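Local coordinates for protein cellulosomal scaffoldin (Acetivibrio cellulolyticus, PDB 3ZUC) that binds crystalline cellulose through this family 3b carbohydrate-binding module of the major cellulosomal scaffoldin, a domain that also binds a calcium ion, at residues Q16-I22 with W115-A121. Residues are numbered along the deposited sequence; the frame is centred on the assembly and turned at random.
Sequences QAQSNSI and WTNYNQA. With CA (calcium ion), chain B.
S19 and Y118 form the hydrogen-bonded pair of a two-stranded antiparallel ladder, strand 18-19 against 118-119: S19 N donates to Y118 O at 3.1 Å, and Y118 N to S19 O at 2.8 Å. Q18 and N119 follow as the non-hydrogen-bonded pair, and one further backbone bond runs from Q120 N to A17 O (2.7 Å). Beyond it the amide of Q120 takes over from the backbone. With CG anti to the carbonyl carbon (chi1 -57°) and the chain extended from there, NE2 reaches Q16 O at 2.9 Å with an N-H...O angle of 162°; it also bonds to G14 O, so both loop carbonyls are gripped by one amide. The ladder lies at one end of the CBM3 beta-sandwich, where N119 O binds the calcium ion at 2.3 Å; T48, D50, D122 and D123 help complete the site. On the S19 and Y118 face of the ladder, I22 CD1 sits over the centre of the Y118 ring, a CH-pi contact 3.8 Å from the centroid and 13° off the normal. S19 O lies at the edge of that ring, in its plane, while Y118 OH bonds to Q55. Past S19-Y118 the chains stay close, N20 CA 4.3 Å from N117 CA, yet water, not a direct backbone bond, joins N20 O to T116 O; another bridges N20 ND2 and W115 O. W115 CE3 approaches N20 CG, ring and amide nearly perpendicular.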
loop_
_atom_site.group_PDB
_atom_site.type_symbol
_atom_site.label_atom_id
_atom_site.label_comp_id
_atom_site.label_asym_id
_atom_site.label_seq_id
_atom_site.Cartn_x
_atom_site.Cartn_y
_atom_site.Cartn_z
ATOM N N GLN A 16 16.627 3.792 -0.801
ATOM C CA GLN A 16 17.434 4.949 -1.256
ATOM C C GLN A 16 16.642 6.264 -0.991
ATOM O O GLN A 16 15.507 6.379 -1.446
ATOM C CB GLN A 16 17.782 4.796 -2.787
ATOM C CG GLN A 16 18.899 5.744 -3.341
ATOM C CD GLN A 16 19.256 5.618 -4.847
ATOM O OE1 GLN A 16 18.433 5.278 -5.685
ATOM N NE2 GLN A 16 20.521 5.956 -5.183
ATOM N N ALA A 17 17.193 7.263 -0.285
ATOM C CA ALA A 17 16.439 8.513 -0.112
ATOM C C ALA A 17 16.121 9.143 -1.460
ATOM O O ALA A 17 14.971 9.485 -1.743
ATOM C CB ALA A 17 17.171 9.482 0.792
ATOM N N GLN A 18 17.126 9.325 -2.297
ATOM C CA GLN A 18 16.905 9.858 -3.630
ATOM C C GLN A 18 16.686 8.662 -4.523
ATOM O O GLN A 18 17.613 7.909 -4.762
ATOM C CB GLN A 18 18.093 10.693 -4.100
ATOM C CG GLN A 18 18.314 11.923 -3.249
ATOM C CD GLN A 18 17.210 12.965 -3.371
ATOM O OE1 GLN A 18 16.720 13.244 -4.470
ATOM N NE2 GLN A 18 16.829 13.563 -2.241
ATOM N N SER A 19 15.456 8.447 -4.964
ATOM C CA SER A 19 15.096 7.219 -5.656
ATOM C C SER A 19 14.150 7.525 -6.797
ATOM O O SER A 19 13.214 8.297 -6.623
ATOM C CB SER A 19 14.440 6.274 -4.663
ATOM O OG SER A 19 14.251 4.995 -5.240
ATOM N N ASN A 20 14.345 6.889 -7.950
ATOM C CA ASN A 20 13.437 7.071 -9.066
ATOM C C ASN A 20 12.207 6.178 -8.983
ATOM O O ASN A 20 11.359 6.228 -9.851
ATOM C CB ASN A 20 14.157 6.901 -10.404
ATOM C CG ASN A 20 14.662 5.493 -10.623
ATOM O OD1 ASN A 20 14.245 4.547 -9.952
ATOM N ND2 ASN A 20 15.533 5.341 -11.592
ATOM N N SER A 21 12.092 5.367 -7.936
ATOM C CA SER A 21 10.939 4.511 -7.729
ATOM C C SER A 21 10.707 4.343 -6.241
ATOM O O SER A 21 11.621 4.476 -5.420
ATOM C CB SER A 21 11.170 3.127 -8.344
ATOM O OG SER A 21 11.352 3.183 -9.751
ATOM N N ILE A 22 9.471 3.998 -5.912
ATOM C CA ILE A 22 9.086 3.628 -4.568
ATOM C C ILE A 22 8.582 2.180 -4.657
ATOM O O ILE A 22 7.921 1.787 -5.620
ATOM C CB ILE A 22 8.069 4.633 -3.984
ATOM C CG1 ILE A 22 8.769 6.001 -3.855
ATOM C CG2 ILE A 22 7.560 4.169 -2.633
ATOM C CD1 ILE A 22 7.879 7.153 -3.446
ATOM N N TRP A 115 10.572 9.426 -15.072
ATOM C CA TRP A 115 11.578 8.723 -14.281
ATOM C C TRP A 115 12.435 9.650 -13.437
ATOM O O TRP A 115 13.515 9.282 -13.000
ATOM C CB TRP A 115 12.375 7.716 -15.155
ATOM C CG TRP A 115 11.468 6.587 -15.526
ATOM C CD1 TRP A 115 10.608 6.517 -16.583
ATOM C CD2 TRP A 115 11.258 5.407 -14.768
ATOM N NE1 TRP A 115 9.881 5.339 -16.534
ATOM C CE2 TRP A 115 10.260 4.649 -15.413
ATOM C CE3 TRP A 115 11.818 4.918 -13.593
ATOM C CZ2 TRP A 115 9.849 3.412 -14.939
ATOM C CZ3 TRP A 115 11.397 3.691 -13.123
ATOM C CH2 TRP A 115 10.425 2.965 -13.793
ATOM N N THR A 116 11.906 10.825 -13.124
ATOM C CA THR A 116 12.595 11.738 -12.226
ATOM C C THR A 116 12.443 11.307 -10.755
ATOM O O THR A 116 11.605 10.479 -10.387
ATOM C CB THR A 116 12.133 13.192 -12.456
ATOM O OG1 THR A 116 10.714 13.286 -12.277
ATOM C CG2 THR A 116 12.558 13.680 -13.857
ATOM N N ASN A 117 13.283 11.856 -9.895
ATOM C CA ASN A 117 13.426 11.340 -8.549
ATOM C C ASN A 117 12.357 11.780 -7.565
ATOM O O ASN A 117 11.794 12.879 -7.647
ATOM C CB ASN A 117 14.787 11.706 -7.976
ATOM C CG ASN A 117 15.925 10.948 -8.634
ATOM O OD1 ASN A 117 15.752 9.846 -9.143
ATOM N ND2 ASN A 117 17.094 11.555 -8.636
ATOM N N TYR A 118 12.138 10.901 -6.600
ATOM C CA TYR A 118 11.499 11.148 -5.330
ATOM C C TYR A 118 12.559 11.368 -4.239
ATOM O O TYR A 118 13.682 10.890 -4.371
ATOM C CB TYR A 118 10.700 9.920 -4.902
ATOM C CG TYR A 118 9.562 9.525 -5.805
ATOM C CD1 TYR A 118 8.324 10.130 -5.696
ATOM C CD2 TYR A 118 9.704 8.517 -6.738
ATOM C CE1 TYR A 118 7.254 9.736 -6.489
ATOM C CE2 TYR A 118 8.657 8.124 -7.532
ATOM C CZ TYR A 118 7.418 8.716 -7.400
ATOM O OH TYR A 118 6.400 8.303 -8.223
ATOM N N ASN A 119 12.171 12.046 -3.150
ATOM C CA ASN A 119 12.884 11.988 -1.867
ATOM C C ASN A 119 12.062 11.143 -0.921
ATOM O O ASN A 119 11.026 11.588 -0.419
ATOM C CB ASN A 119 13.093 13.385 -1.261
ATOM C CG ASN A 119 13.634 13.315 0.142
ATOM O OD1 ASN A 119 14.327 12.352 0.495
ATOM N ND2 ASN A 119 13.323 14.312 0.956
ATOM N N GLN A 120 12.470 9.903 -0.682
ATOM C CA GLN A 120 11.685 9.019 0.172
ATOM C C GLN A 120 11.715 9.440 1.635
ATOM O O GLN A 120 10.811 9.095 2.406
ATOM C CB GLN A 120 12.149 7.568 0.062
ATOM C CG GLN A 120 12.115 7.024 -1.343
ATOM C CD GLN A 120 11.995 5.520 -1.343
ATOM O OE1 GLN A 120 10.894 4.999 -1.141
ATOM N NE2 GLN A 120 13.109 4.816 -1.526
ATOM N N ALA A 121 12.773 10.142 2.048
ATOM C CA ALA A 121 13.044 10.306 3.464
ATOM C C ALA A 121 11.942 11.037 4.217
ATOM O O ALA A 121 11.758 10.783 5.409
ATOM C CB ALA A 121 14.367 11.034 3.669
HETATM CA CA CA B . 8.965 12.658 -0.674
HETATM O O HOH W 1 17.323 13.752 -6.759
HETATM O O HOH W 2 10.240 8.246 -11.280
HETATM O O HOH W 3 15.678 7.807 -13.254
HETATM O O HOH W 4 8.886 10.709 -2.188
#